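Endoglucanase EG-II (Hypocrea jecorina, PDB 3QR3) hydrolyses internal beta-1,4-glucosidic bonds of cellulose, the work of an endoglucanase, with a catalytic domain of the family 5 TIM-barrel type. Local coordinates at residues Gly65-Leu69 with Val70-Leu74; Ala123-Thr126 with Ser127-Ser130; Val153-Asn156 with Thr157-Ala160; Glu164-Thr167 with Ala168-Ala172; Pro244-Thr247 with Trp248-Asn252. One frame throughout, in Å; residues are numbered along the deposited sequence.

Interaction 1. Residues Gly65-Leu69 with Val70-Leu74; sequences GWQYL and VNNNL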
loop_
_atom_site.group_PDB
_atom_site.type_symbol
_atom_site.label_atom_id
_atom_site.label_comp_id
_atom_site.label_asym_id
_atom_site.label_seq_id
_atom_site.Cartn_x
_atom_site.Cartn_y
_atom_site.Cartn_z
ATOM N N GLY A 65 4.869 10.156 -2.758
ATOM C CA GLY A 65 4.326 11.366 -2.176
ATOM C C GLY A 65 3.432 12.102 -3.154
ATOM O O GLY A 65 3.760 12.242 -4.332
ATOM N N TRP A 66 2.283 12.555 -2.664
ATOM C CA TRP A 66 1.395 13.421 -3.436
ATOM C C TRP A 66 2.185 14.607 -4.006
ATOM O O TRP A 66 2.108 14.902 -5.198
ATOM C CB TRP A 66 0.289 13.921 -2.511
ATOM C CG TRP A 66 -0.808 14.718 -3.128
ATOM C CD1 TRP A 66 -0.908 15.164 -4.419
ATOM C CD2 TRP A 66 -1.967 15.194 -2.444
ATOM N NE1 TRP A 66 -2.084 15.875 -4.580
ATOM C CE2 TRP A 66 -2.742 15.917 -3.377
ATOM C CE3 TRP A 66 -2.421 15.087 -1.124
ATOM C CZ2 TRP A 66 -3.950 16.525 -3.030
ATOM C CZ3 TRP A 66 -3.619 15.690 -0.783
ATOM C CH2 TRP A 66 -4.371 16.398 -1.735
ATOM N N GLN A 67 2.960 15.264 -3.152
ATOM C CA GLN A 67 3.708 16.459 -3.558
ATOM C C GLN A 67 4.644 16.149 -4.710
ATOM O O GLN A 67 4.867 16.982 -5.584
ATOM C CB GLN A 67 4.496 17.053 -2.380
ATOM C CG GLN A 67 3.611 17.731 -1.323
ATOM C CD GLN A 67 3.109 16.762 -0.253
ATOM O OE1 GLN A 67 2.906 15.566 -0.512
ATOM N NE2 GLN A 67 2.928 17.271 0.963
ATOM N N TYR A 68 5.189 14.940 -4.715
ATOM C CA TYR A 68 6.101 14.546 -5.778
ATOM C C TYR A 68 5.392 14.505 -7.139
ATOM O O TYR A 68 5.907 15.008 -8.141
ATOM C CB TYR A 68 6.736 13.179 -5.488
ATOM C CG TYR A 68 7.659 12.761 -6.599
ATOM C CD1 TYR A 68 8.923 13.326 -6.724
ATOM C CD2 TYR A 68 7.256 11.834 -7.544
ATOM C CE1 TYR A 68 9.762 12.971 -7.751
ATOM C CE2 TYR A 68 8.089 11.462 -8.576
ATOM C CZ TYR A 68 9.340 12.037 -8.673
ATOM O OH TYR A 68 10.161 11.669 -9.706
ATOM N N LEU A 69 4.212 13.893 -7.171
ATOM C CA LEU A 69 3.516 13.659 -8.434
ATOM C C LEU A 69 3.091 14.955 -9.104
ATOM O O LEU A 69 3.084 15.051 -10.329
ATOM C CB LEU A 69 2.306 12.730 -8.241
ATOM C CG LEU A 69 2.657 11.270 -7.922
ATOM C CD1 LEU A 69 1.402 10.445 -7.732
ATOM C CD2 LEU A 69 3.555 10.653 -9.000
ATOM N N VAL A 70 2.735 15.953 -8.303
ATOM C CA VAL A 70 2.310 17.232 -8.849
ATOM C C VAL A 70 3.398 18.295 -8.684
ATOM O O VAL A 70 3.147 19.476 -8.875
ATOM C CB VAL A 70 1.009 17.719 -8.197
ATOM C CG1 VAL A 70 -0.151 16.780 -8.552
ATOM C CG2 VAL A 70 1.180 17.839 -6.687
ATOM N N ASN A 71 4.606 17.861 -8.335
ATOM C CA ASN A 71 5.706 18.779 -8.036
ATOM C C ASN A 71 5.266 19.976 -7.188
ATOM O O ASN A 71 5.495 21.132 -7.559
ATOM C CB ASN A 71 6.395 19.250 -9.326
ATOM C CG ASN A 71 7.743 19.938 -9.064
ATOM O OD1 ASN A 71 8.507 19.527 -8.195
ATOM N ND2 ASN A 71 8.037 20.973 -9.837
ATOM N N ASN A 72 4.636 19.693 -6.052
ATOM C CA ASN A 72 4.209 20.728 -5.100
ATOM C C ASN A 72 3.112 21.683 -5.573
ATOM O O ASN A 72 2.799 22.649 -4.878
ATOM C CB ASN A 72 5.418 21.514 -4.593
ATOM C CG ASN A 72 6.424 20.619 -3.887
ATOM O OD1 ASN A 72 6.119 20.013 -2.855
ATOM N ND2 ASN A 72 7.626 20.525 -4.443
ATOM N N ASN A 73 2.525 21.410 -6.739
ATOM C CA ASN A 73 1.410 22.207 -7.247
ATOM C C ASN A 73 0.074 21.597 -6.855
ATOM O O ASN A 73 -0.482 20.788 -7.597
ATOM C CB ASN A 73 1.492 22.328 -8.771
ATOM C CG ASN A 73 2.752 23.036 -9.235
ATOM O OD1 ASN A 73 3.348 22.667 -10.241
ATOM N ND2 ASN A 73 3.163 24.055 -8.500
ATOM N N LEU A 74 -0.426 21.979 -5.690
ATOM C CA LEU A 74 -1.659 21.411 -5.190
ATOM C C LEU A 74 -2.787 21.638 -6.191
ATOM O O LEU A 74 -3.036 22.765 -6.610
ATOM C CB LEU A 74 -2.010 22.021 -3.833
ATOM C CG LEU A 74 -3.315 21.498 -3.238
ATOM C CD1 LEU A 74 -3.245 19.980 -3.077
ATOM C CD2 LEU A 74 -3.609 22.179 -1.904
#
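The indole of Trp66 meets two aliphatic branches of the residues that follow it, both at a slant to the ring. Leu74 brings CD1 against the benzo side, 3.5 Å from Trp66 CZ2, while Val70 CG2 lies 4.1 Å from Trp66 CD1 at the pyrrole end. Trp110 makes an edge-to-face pair with the same indole. Two amides also meet: those of Gln67 and Asn72 stand 75° apart, and Asn72 rests its OD1 on Gln67 CB at 3.4 Å. Each amide nitrogen is engaged farther off, Gln67 NE2 by Gly21 O and Asn111 OD1, Asn72 ND2 by Thr25 OG1.

Between these side chains the backbone closes helix 66-69 with a Schellman motif. Asn72 N donates to a lone pair of Gln67 O at 2.8 Å, and Asn71 N reaches Tyr68 O at 3.1 Å from above the carbonyl plane. Asn71, with positive phi (42°), is the C-prime residue, and the overlapping type I' turn from Val70 to Asn73 brings the chain round to Leu74. The short helix follows barrel strand 59-64 after the N-cap Gly65; Leu128 of helix 122-136 packs on Trp66, Tyr86 of helix 80-95 on Leu69, and strand 109-110 brings Trp110 to Val70.

Interaction 2. Residues Ala123-Thr126 with Ser127-Ser130; sequences AQFT and SLWS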
loop_
_atom_site.group_PDB
_atom_site.type_symbol
_atom_site.label_atom_id
_atom_site.label_comp_id
_atom_site.label_asym_id
_atom_site.label_seq_id
_atom_site.Cartn_x
_atom_site.Cartn_y
_atom_site.Cartn_z
ATOM N N ALA A 123 -12.008 18.467 -4.150
ATOM C CA ALA A 123 -11.709 18.622 -5.576
ATOM C C ALA A 123 -10.205 18.636 -5.861
ATOM O O ALA A 123 -9.755 18.178 -6.918
ATOM C CB ALA A 123 -12.366 19.875 -6.135
ATOM N N GLN A 124 -9.418 19.169 -4.936
ATOM C CA GLN A 124 -7.973 19.230 -5.160
ATOM C C GLN A 124 -7.348 17.823 -5.060
ATOM O O GLN A 124 -6.295 17.556 -5.639
ATOM C CB GLN A 124 -7.317 20.204 -4.185
ATOM C CG GLN A 124 -7.542 21.685 -4.534
ATOM C CD GLN A 124 -7.062 22.628 -3.443
ATOM O OE1 GLN A 124 -7.262 22.375 -2.255
ATOM N NE2 GLN A 124 -6.423 23.729 -3.846
ATOM N N PHE A 125 -8.016 16.937 -4.326
ATOM C CA PHE A 125 -7.562 15.559 -4.139
ATOM C C PHE A 125 -8.108 14.659 -5.244
ATOM O O PHE A 125 -7.387 13.810 -5.762
ATOM C CB PHE A 125 -7.972 15.064 -2.738
ATOM C CG PHE A 125 -7.542 13.652 -2.414
ATOM C CD1 PHE A 125 -6.220 13.250 -2.560
ATOM C CD2 PHE A 125 -8.462 12.743 -1.897
ATOM C CE1 PHE A 125 -5.830 11.944 -2.233
ATOM C CE2 PHE A 125 -8.083 11.445 -1.568
ATOM C CZ PHE A 125 -6.766 11.047 -1.736
ATOM N N THR A 126 -9.373 14.845 -5.619
ATOM C CA THR A 126 -9.957 14.004 -6.662
ATOM C C THR A 126 -9.278 14.328 -7.998
ATOM O O THR A 126 -9.141 13.472 -8.872
ATOM C CB THR A 126 -11.495 14.184 -6.797
ATOM O OG1 THR A 126 -11.783 15.526 -7.199
ATOM C CG2 THR A 126 -12.209 13.894 -5.475
ATOM N N SER A 127 -8.860 15.579 -8.151
ATOM C CA SER A 127 -8.095 15.993 -9.325
ATOM C C SER A 127 -6.817 15.160 -9.504
ATOM O O SER A 127 -6.433 14.824 -10.627
ATOM C CB SER A 127 -7.742 17.473 -9.218
ATOM O OG SER A 127 -6.442 17.714 -9.702
ATOM N N LEU A 128 -6.162 14.831 -8.397
ATOM C CA LEU A 128 -4.986 13.965 -8.453
ATOM C C LEU A 128 -5.399 12.584 -8.966
ATOM O O LEU A 128 -4.833 12.068 -9.924
ATOM C CB LEU A 128 -4.345 13.843 -7.071
ATOM C CG LEU A 128 -3.313 12.723 -6.922
ATOM C CD1 LEU A 128 -2.028 13.102 -7.648
ATOM C CD2 LEU A 128 -3.049 12.408 -5.438
ATOM N N TRP A 129 -6.419 12.003 -8.347
ATOM C CA TRP A 129 -6.833 10.653 -8.699
ATOM C C TRP A 129 -7.480 10.559 -10.077
ATOM O O TRP A 129 -7.364 9.543 -10.755
ATOM C CB TRP A 129 -7.715 10.043 -7.607
ATOM C CG TRP A 129 -6.883 9.463 -6.514
ATOM C CD1 TRP A 129 -6.768 9.916 -5.227
ATOM C CD2 TRP A 129 -6.003 8.340 -6.622
ATOM N NE1 TRP A 129 -5.889 9.127 -4.526
ATOM C CE2 TRP A 129 -5.406 8.152 -5.359
ATOM C CE3 TRP A 129 -5.668 7.468 -7.665
ATOM C CZ2 TRP A 129 -4.487 7.125 -5.108
ATOM C CZ3 TRP A 129 -4.751 6.449 -7.413
ATOM C CH2 TRP A 129 -4.174 6.290 -6.146
ATOM N N SER A 130 -8.139 11.626 -10.507
ATOM C CA SER A 130 -8.765 11.617 -11.824
ATOM C C SER A 130 -7.678 11.485 -12.895
ATOM O O SER A 130 -7.815 10.734 -13.866
ATOM C CB SER A 130 -9.589 12.893 -12.023
ATOM O OG SER A 130 -10.285 12.862 -13.250
#
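Within helix 122-136, one of the helices around the barrel, Phe125 and Trp129 stand one turn apart and form an offset edge-to-face pair. The edge of the indole's five-membered ring is turned to the face of the phenyl ring, with planes at 85° and centroids 5.0 Å apart. The CD1-NE1 edge does the touching: Trp129 CD1 lies over the phenyl face toward its rim, and Trp129 NE1 comes 3.5 Å from Phe125 CZ. Phe125 holds CG anti to its backbone N (chi1 -179°), which sends the side chain the same way as that of Trp129, with its ring face turned to the indole edge. Leu128 CD2 adds a looser contact, 4.3 Å from Phe125 CE1.

In this TIM barrel Trp129 faces the strands, packing on Val102 and Ile104 of strand 99-104 and giving its NE1 proton to Ile146 O, while Phe125 turns to Val165 of helix 155-171. Replacing Phe125 with an alanine would probably open a gap beside the indole and leave the edge of its five-membered ring without the aromatic face it abuts.

Backbone bonds set the spacing. Trp129 N donates to Phe125 O at 3.3 Å, and Ser130 N to Thr126 O at 2.7 Å.

Interaction 3. Residues Val153-Asn156 with Thr157-Ala160; sequences VNIN and TWAA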
loop_
_atom_site.group_PDB
_atom_site.type_symbol
_atom_site.label_atom_id
_atom_site.label_comp_id
_atom_site.label_asym_id
_atom_site.label_seq_id
_atom_site.Cartn_x
_atom_site.Cartn_y
_atom_site.Cartn_z
ATOM N N VAL A 153 -8.807 11.856 11.687
ATOM C CA VAL A 153 -9.720 12.616 10.837
ATOM C C VAL A 153 -11.172 12.300 11.218
ATOM O O VAL A 153 -11.429 11.332 11.931
ATOM C CB VAL A 153 -9.496 12.319 9.336
ATOM C CG1 VAL A 153 -8.024 12.524 8.957
ATOM C CG2 VAL A 153 -9.952 10.896 8.989
ATOM N N ASN A 154 -12.107 13.136 10.770
ATOM C CA ASN A 154 -13.534 12.836 10.893
ATOM C C ASN A 154 -13.867 11.745 9.890
ATOM O O ASN A 154 -13.800 11.969 8.679
ATOM C CB ASN A 154 -14.376 14.092 10.608
ATOM C CG ASN A 154 -15.881 13.849 10.782
ATOM O OD1 ASN A 154 -16.460 12.958 10.160
ATOM N ND2 ASN A 154 -16.514 14.654 11.627
ATOM N N ILE A 155 -14.209 10.559 10.384
ATOM C CA ILE A 155 -14.408 9.421 9.502
ATOM C C ILE A 155 -15.599 9.594 8.561
ATOM O O ILE A 155 -15.602 9.040 7.459
ATOM C CB ILE A 155 -14.548 8.087 10.288
ATOM C CG1 ILE A 155 -14.436 6.899 9.329
ATOM C CG2 ILE A 155 -15.860 8.041 11.051
ATOM C CD1 ILE A 155 -13.142 6.853 8.553
ATOM N N ASN A 156 -16.609 10.350 8.985
ATOM C CA ASN A 156 -17.786 10.550 8.145
ATOM C C ASN A 156 -17.416 11.404 6.946
ATOM O O ASN A 156 -17.731 11.076 5.804
ATOM C CB ASN A 156 -18.924 11.217 8.930
ATOM C CG ASN A 156 -19.340 10.418 10.146
ATOM O OD1 ASN A 156 -19.932 9.346 10.024
ATOM N ND2 ASN A 156 -19.033 10.935 11.330
ATOM N N THR A 157 -16.729 12.504 7.214
ATOM C CA THR A 157 -16.270 13.370 6.141
ATOM C C THR A 157 -15.262 12.650 5.243
ATOM O O THR A 157 -15.338 12.749 4.018
ATOM C CB THR A 157 -15.673 14.660 6.711
ATOM O OG1 THR A 157 -16.607 15.218 7.639
ATOM C CG2 THR A 157 -15.388 15.663 5.603
ATOM N N TRP A 158 -14.336 11.908 5.849
ATOM C CA TRP A 158 -13.367 11.121 5.064
ATOM C C TRP A 158 -14.040 10.127 4.095
ATOM O O TRP A 158 -13.654 10.035 2.927
ATOM C CB TRP A 158 -12.357 10.406 5.976
ATOM C CG TRP A 158 -11.352 9.559 5.222
ATOM C CD1 TRP A 158 -11.180 8.206 5.316
ATOM C CD2 TRP A 158 -10.392 10.014 4.257
ATOM N NE1 TRP A 158 -10.171 7.797 4.477
ATOM C CE2 TRP A 158 -9.675 8.883 3.814
ATOM C CE3 TRP A 158 -10.069 11.267 3.729
ATOM C CZ2 TRP A 158 -8.664 8.969 2.864
ATOM C CZ3 TRP A 158 -9.062 11.347 2.785
ATOM C CH2 TRP A 158 -8.372 10.205 2.366
ATOM N N ALA A 159 -15.043 9.388 4.570
ATOM C CA ALA A 159 -15.763 8.449 3.703
ATOM C C ALA A 159 -16.390 9.131 2.485
ATOM O O ALA A 159 -16.415 8.564 1.394
ATOM C CB ALA A 159 -16.846 7.698 4.495
ATOM N N ALA A 160 -16.918 10.339 2.679
ATOM C CA ALA A 160 -17.449 11.132 1.574
ATOM C C ALA A 160 -16.343 11.466 0.577
ATOM O O ALA A 160 -16.525 11.339 -0.636
ATOM C CB ALA A 160 -18.100 12.418 2.100
#
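Asn154 caps helix 155-171: its OD1 accepts Thr157 N at 3.0 Å with an N-H...O angle of 167°, the donor standing above the plane of the amide. Asn156 N makes a weak bond to Asn154 OD1 at 2.9 Å. Having CG anti to the backbone N (chi1 -178°) lets Asn154 fold its amide over the first turn.

The helical backbone starts from the same residue. Trp158 N donates to Asn154 O at 2.9 Å, and Ala159 N follows to Ile155 O at 3.0 Å.

Apolar contacts gather around Trp158. Ile155 CD1 comes to the indole edge near the ring plane, 4.0 Å from Trp158 CD1, the two side chains crossing at about a right angle. Val153, just ahead of the cap, sets CG2 3.9 Å from Trp158 CB. The indole NE1 is taken up by Pro182 O at the end of strand 179-182, and Ile155 also touches Ser197 and Ala200 of helix 197-201.

Asn154 thus serves the helix start with both its oxygens: the backbone O takes Trp158 N, and OD1 meets amide groups that have no preceding helical turn to supply carbonyls. The partly negative OD1 probably also suits the partial positive charge at this N-terminal helix end.

Interaction 4. Residues Glu164-Thr167 with Ala168-Ala172; sequences EVVT and AIRNA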
loop_
_atom_site.group_PDB
_atom_site.type_symbol
_atom_site.label_atom_id
_atom_site.label_comp_id
_atom_site.label_asym_id
_atom_site.label_seq_id
_atom_site.Cartn_x
_atom_site.Cartn_y
_atom_site.Cartn_z
ATOM N N GLU A 164 -16.025 10.403 -3.372
ATOM C CA GLU A 164 -15.735 11.306 -4.483
ATOM C C GLU A 164 -14.539 10.797 -5.312
ATOM O O GLU A 164 -14.520 10.898 -6.536
ATOM C CB GLU A 164 -15.461 12.729 -3.973
ATOM C CG GLU A 164 -16.697 13.493 -3.459
ATOM C CD GLU A 164 -16.461 15.004 -3.433
ATOM O OE1 GLU A 164 -15.656 15.496 -4.262
ATOM O OE2 GLU A 164 -17.076 15.699 -2.590
ATOM N N VAL A 165 -13.533 10.257 -4.646
ATOM C CA VAL A 165 -12.386 9.700 -5.371
ATOM C C VAL A 165 -12.785 8.482 -6.207
ATOM O O VAL A 165 -12.479 8.405 -7.397
ATOM C CB VAL A 165 -11.232 9.345 -4.420
ATOM C CG1 VAL A 165 -10.129 8.583 -5.160
ATOM C CG2 VAL A 165 -10.671 10.622 -3.804
ATOM N N VAL A 166 -13.486 7.535 -5.597
ATOM C CA VAL A 166 -13.958 6.372 -6.355
ATOM C C VAL A 166 -14.770 6.798 -7.586
ATOM O O VAL A 166 -14.588 6.271 -8.685
ATOM C CB VAL A 166 -14.783 5.409 -5.486
ATOM C CG1 VAL A 166 -15.523 4.399 -6.369
ATOM C CG2 VAL A 166 -13.871 4.690 -4.488
ATOM N N THR A 167 -15.650 7.773 -7.410
ATOM C CA THR A 167 -16.441 8.257 -8.534
ATOM C C THR A 167 -15.542 8.838 -9.619
ATOM O O THR A 167 -15.745 8.589 -10.808
ATOM C CB THR A 167 -17.471 9.302 -8.089
ATOM O OG1 THR A 167 -18.277 8.744 -7.046
ATOM C CG2 THR A 167 -18.365 9.723 -9.264
ATOM N N ALA A 168 -14.533 9.598 -9.207
ATOM C CA ALA A 168 -13.619 10.200 -10.175
ATOM C C ALA A 168 -12.842 9.139 -10.945
ATOM O O ALA A 168 -12.632 9.259 -12.154
ATOM C CB ALA A 168 -12.669 11.167 -9.494
ATOM N N ILE A 169 -12.413 8.100 -10.240
ATOM C CA ILE A 169 -11.591 7.073 -10.860
ATOM C C ILE A 169 -12.407 6.325 -11.918
ATOM O O ILE A 169 -11.933 6.085 -13.021
ATOM C CB ILE A 169 -11.064 6.083 -9.806
ATOM C CG1 ILE A 169 -10.063 6.785 -8.883
ATOM C CG2 ILE A 169 -10.457 4.859 -10.473
ATOM C CD1 ILE A 169 -9.546 5.913 -7.764
ATOM N N ARG A 170 -13.640 5.972 -11.571
ATOM C CA ARG A 170 -14.516 5.245 -12.483
ATOM C C ARG A 170 -14.924 6.101 -13.689
ATOM O O ARG A 170 -14.918 5.626 -14.827
ATOM C CB ARG A 170 -15.763 4.737 -11.744
ATOM C CG ARG A 170 -15.493 3.703 -10.643
ATOM C CD ARG A 170 -14.683 2.501 -11.144
ATOM N NE ARG A 170 -14.613 1.443 -10.133
ATOM C CZ ARG A 170 -13.659 0.517 -10.059
ATOM N NH1 ARG A 170 -12.653 0.502 -10.925
ATOM N NH2 ARG A 170 -13.702 -0.391 -9.102
ATOM N N ASN A 171 -15.288 7.358 -13.428
ATOM C CA ASN A 171 -15.668 8.290 -14.485
ATOM C C ASN A 171 -14.531 8.604 -15.454
ATOM O O ASN A 171 -14.779 9.011 -16.587
ATOM C CB ASN A 171 -16.205 9.600 -13.892
ATOM C CG ASN A 171 -17.606 9.452 -13.300
ATOM O OD1 ASN A 171 -18.258 8.422 -13.445
ATOM N ND2 ASN A 171 -18.066 10.491 -12.625
ATOM N N ALA A 172 -13.290 8.417 -15.012
ATOM C CA ALA A 172 -12.134 8.653 -15.877
ATOM C C ALA A 172 -11.861 7.463 -16.792
ATOM O O ALA A 172 -10.952 7.503 -17.619
ATOM C CB ALA A 172 -10.909 8.961 -15.046
#
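Val165 and Ile169, one turn apart, make the apolar contact here: Val165 CG1 lies 3.8 Å from Ile169 CD1, with the two side chains slanted across each other. Ile169 sets CG1 anti to its carbonyl carbon (chi1 -68°), and this points the extended CG1-CD1 branch back toward the preceding turn, bringing Ile169 CG1 within 3.3 Å of Val165 O. On another side of the helix Thr167 and Asn171 run alongside each other. The methyl CG2 of Thr167 meets Asn171 ND2 at 3.5 Å, and the hydroxyl OG1 is hydrogen-bonded to Gln163 O, one turn back.

Four successive i to i+4 bonds hold these pairs in step. Ile169 N donates to Val165 O at 2.9 Å; Asn171 N reaches Thr167 O, also at 2.9 Å, and Arg170 N reaches Val166 O at 3.1 Å. This is the C-terminal part of helix 155-171, which in the TIM barrel leads on to strand 179-182. Val166 and Ile169 both rest on Ile179 of that strand, and Val165 turns to Phe125 and Trp129 of helix 122-136.

Arg170 starts out against the helix, its CG 3.4 Å from Val166 O, and bends at chi2. Beyond the helix end its NH1 donates to Ala174 O and Gln177 O, so the guanidinium ties the last turn to the loop before strand 179-182.

Interaction 5. Residues Pro244-Thr247 with Trp248-Asn252; sequences PLAT and WLRQN. With SO4 (sulfate ion), chain K.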
loop_
_atom_site.group_PDB
_atom_site.type_symbol
_atom_site.label_atom_id
_atom_site.label_comp_id
_atom_site.label_asym_id
_atom_site.label_seq_id
_atom_site.Cartn_x
_atom_site.Cartn_y
_atom_site.Cartn_z
ATOM N N PRO A 244 -11.863 -11.265 14.212
ATOM C CA PRO A 244 -13.074 -10.431 14.177
ATOM C C PRO A 244 -13.286 -9.799 12.805
ATOM O O PRO A 244 -14.424 -9.655 12.360
ATOM C CB PRO A 244 -12.782 -9.329 15.195
ATOM C CG PRO A 244 -11.720 -9.865 16.072
ATOM C CD PRO A 244 -10.939 -10.870 15.286
ATOM N N LEU A 245 -12.206 -9.406 12.135
ATOM C CA LEU A 245 -12.355 -8.788 10.822
ATOM C C LEU A 245 -12.855 -9.806 9.791
ATOM O O LEU A 245 -13.743 -9.509 9.000
ATOM C CB LEU A 245 -11.043 -8.141 10.360
ATOM C CG LEU A 245 -11.074 -7.426 9.008
ATOM C CD1 LEU A 245 -12.240 -6.425 8.932
ATOM C CD2 LEU A 245 -9.745 -6.722 8.762
ATOM N N ALA A 246 -12.279 -11.006 9.798
ATOM C CA ALA A 246 -12.717 -12.059 8.878
ATOM C C ALA A 246 -14.223 -12.316 8.997
ATOM O O ALA A 246 -14.936 -12.410 7.992
ATOM C CB ALA A 246 -11.933 -13.358 9.123
ATOM N N THR A 247 -14.690 -12.443 10.233
ATOM C CA THR A 247 -16.103 -12.681 10.508
ATOM C C THR A 247 -16.958 -11.575 9.917
ATOM O O THR A 247 -17.939 -11.843 9.217
ATOM C CB THR A 247 -16.359 -12.746 12.022
ATOM O OG1 THR A 247 -15.593 -13.822 12.579
ATOM C CG2 THR A 247 -17.856 -12.968 12.317
ATOM N N TRP A 248 -16.574 -10.331 10.204
ATOM C CA TRP A 248 -17.286 -9.167 9.691
ATOM C C TRP A 248 -17.301 -9.145 8.158
ATOM O O TRP A 248 -18.349 -8.966 7.533
ATOM C CB TRP A 248 -16.675 -7.870 10.236
ATOM C CG TRP A 248 -17.438 -6.664 9.792
ATOM C CD1 TRP A 248 -18.541 -6.129 10.389
ATOM C CD2 TRP A 248 -17.178 -5.861 8.634
ATOM N NE1 TRP A 248 -18.981 -5.039 9.680
ATOM C CE2 TRP A 248 -18.162 -4.854 8.597
ATOM C CE3 TRP A 248 -16.207 -5.894 7.628
ATOM C CZ2 TRP A 248 -18.204 -3.885 7.594
ATOM C CZ3 TRP A 248 -16.251 -4.931 6.630
ATOM C CH2 TRP A 248 -17.242 -3.938 6.624
ATOM N N LEU A 249 -16.134 -9.337 7.558
ATOM C CA LEU A 249 -16.025 -9.366 6.109
ATOM C C LEU A 249 -16.914 -10.437 5.503
ATOM O O LEU A 249 -17.563 -10.221 4.476
ATOM C CB LEU A 249 -14.575 -9.629 5.699
ATOM C CG LEU A 249 -13.589 -8.475 5.927
ATOM C CD1 LEU A 249 -12.162 -8.941 5.680
ATOM C CD2 LEU A 249 -13.934 -7.287 5.035
ATOM N N ARG A 250 -16.922 -11.608 6.129
ATOM C CA ARG A 250 -17.582 -12.761 5.540
ATOM C C ARG A 250 -19.094 -12.589 5.612
ATOM O O ARG A 250 -19.810 -12.883 4.652
ATOM C CB ARG A 250 -17.134 -14.051 6.239
ATOM C CG ARG A 250 -17.560 -15.322 5.529
ATOM C CD ARG A 250 -16.923 -16.571 6.155
ATOM N NE ARG A 250 -15.492 -16.629 5.874
ATOM C CZ ARG A 250 -14.538 -16.580 6.799
ATOM N NH1 ARG A 250 -14.865 -16.498 8.084
ATOM N NH2 ARG A 250 -13.254 -16.627 6.438
ATOM N N GLN A 251 -19.576 -12.112 6.753
ATOM C CA GLN A 251 -21.004 -11.832 6.904
ATOM C C GLN A 251 -21.479 -10.776 5.921
ATOM O O GLN A 251 -22.636 -10.800 5.486
ATOM C CB GLN A 251 -21.313 -11.381 8.325
ATOM C CG GLN A 251 -21.241 -12.498 9.323
ATOM C CD GLN A 251 -21.252 -11.989 10.744
ATOM O OE1 GLN A 251 -21.521 -12.737 11.685
ATOM N NE2 GLN A 251 -20.956 -10.706 10.912
ATOM N N ASN A 252 -20.588 -9.854 5.562
ATOM C CA ASN A 252 -20.960 -8.761 4.665
ATOM C C ASN A 252 -20.581 -9.004 3.220
ATOM O O ASN A 252 -20.786 -8.134 2.370
ATOM C CB ASN A 252 -20.381 -7.434 5.149
ATOM C CG ASN A 252 -21.101 -6.910 6.359
ATOM O OD1 ASN A 252 -22.246 -6.460 6.264
ATOM N ND2 ASN A 252 -20.451 -6.979 7.512
HETATM S S SO4 K . -21.724 -2.309 8.814
HETATM O O1 SO4 K . -20.613 -1.383 8.686
HETATM O O2 SO4 K . -22.910 -1.576 9.248
HETATM O O3 SO4 K . -21.974 -2.927 7.508
HETATM O O4 SO4 K . -21.378 -3.316 9.817
#
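Trp248 sends CG anti to its backbone N (chi1 -177°), carrying the indole out from the helix to where NE1 meets a sulfate ion, while Leu249 takes the other course, CG anti to its carbonyl carbon (chi1 -72°), and leans back on Leu245. Trp248 NE1 donates to sulfate O4 at 3.0 Å, nearly straight at 163°, with the ion lying at the indole edge in the plane of the ring. Leu245 CD1 approaches the ring obliquely, 4.2 Å from Trp248 CE3, and Leu245 CG lies 3.8 Å from Leu249 CD1. Asn252 brings ND2 over one face of the indole toward its rim, and donates to Trp248 O at 2.9 Å. Asn252 N reaches Trp248 O at 3.1 Å from the opposite face of the carbonyl plane, so two bonds grip it where helix 238-251 runs out.

With Trp248 replaced by an alanine, sulfate O4 would probably lose its N-H donor and a gap would open beside Leu245 CD1 and Phe216, where the indole lay.

Helix 238-251 is the crossover between parallel strands 214-219 and 256-261, and Phe216 of the first meets the indole. Arg250 forms a salt bridge with Asp285. The sulfate probably came from the crystallisation liquor, so the bond tells that the indole N-H can donate to an anion here, and need not mark a substrate site.

Overall arrangement
From the N terminus the five contacts follow in series; none nests in or crosses another, and each closes just a turn or so of chain. Interaction 1 ends the short helix after strand 59-64, and interaction 2 lies on helix 122-136; they touch where Trp66 meets Phe125 and Leu128. Interactions 3 and 4 occupy the start and end of helix 155-171, and both reach interaction 2, through Trp158 against Phe125 and through Val165 against Phe125 and Trp129. Thus interaction 2 links interactions 1, 3 and 4, joining the short helix 66-69 to helices 122-136 and 155-171. Interaction 5, on helix 238-251, stands apart, its centre about 37 Å from that of interaction 1 across the chain's centre.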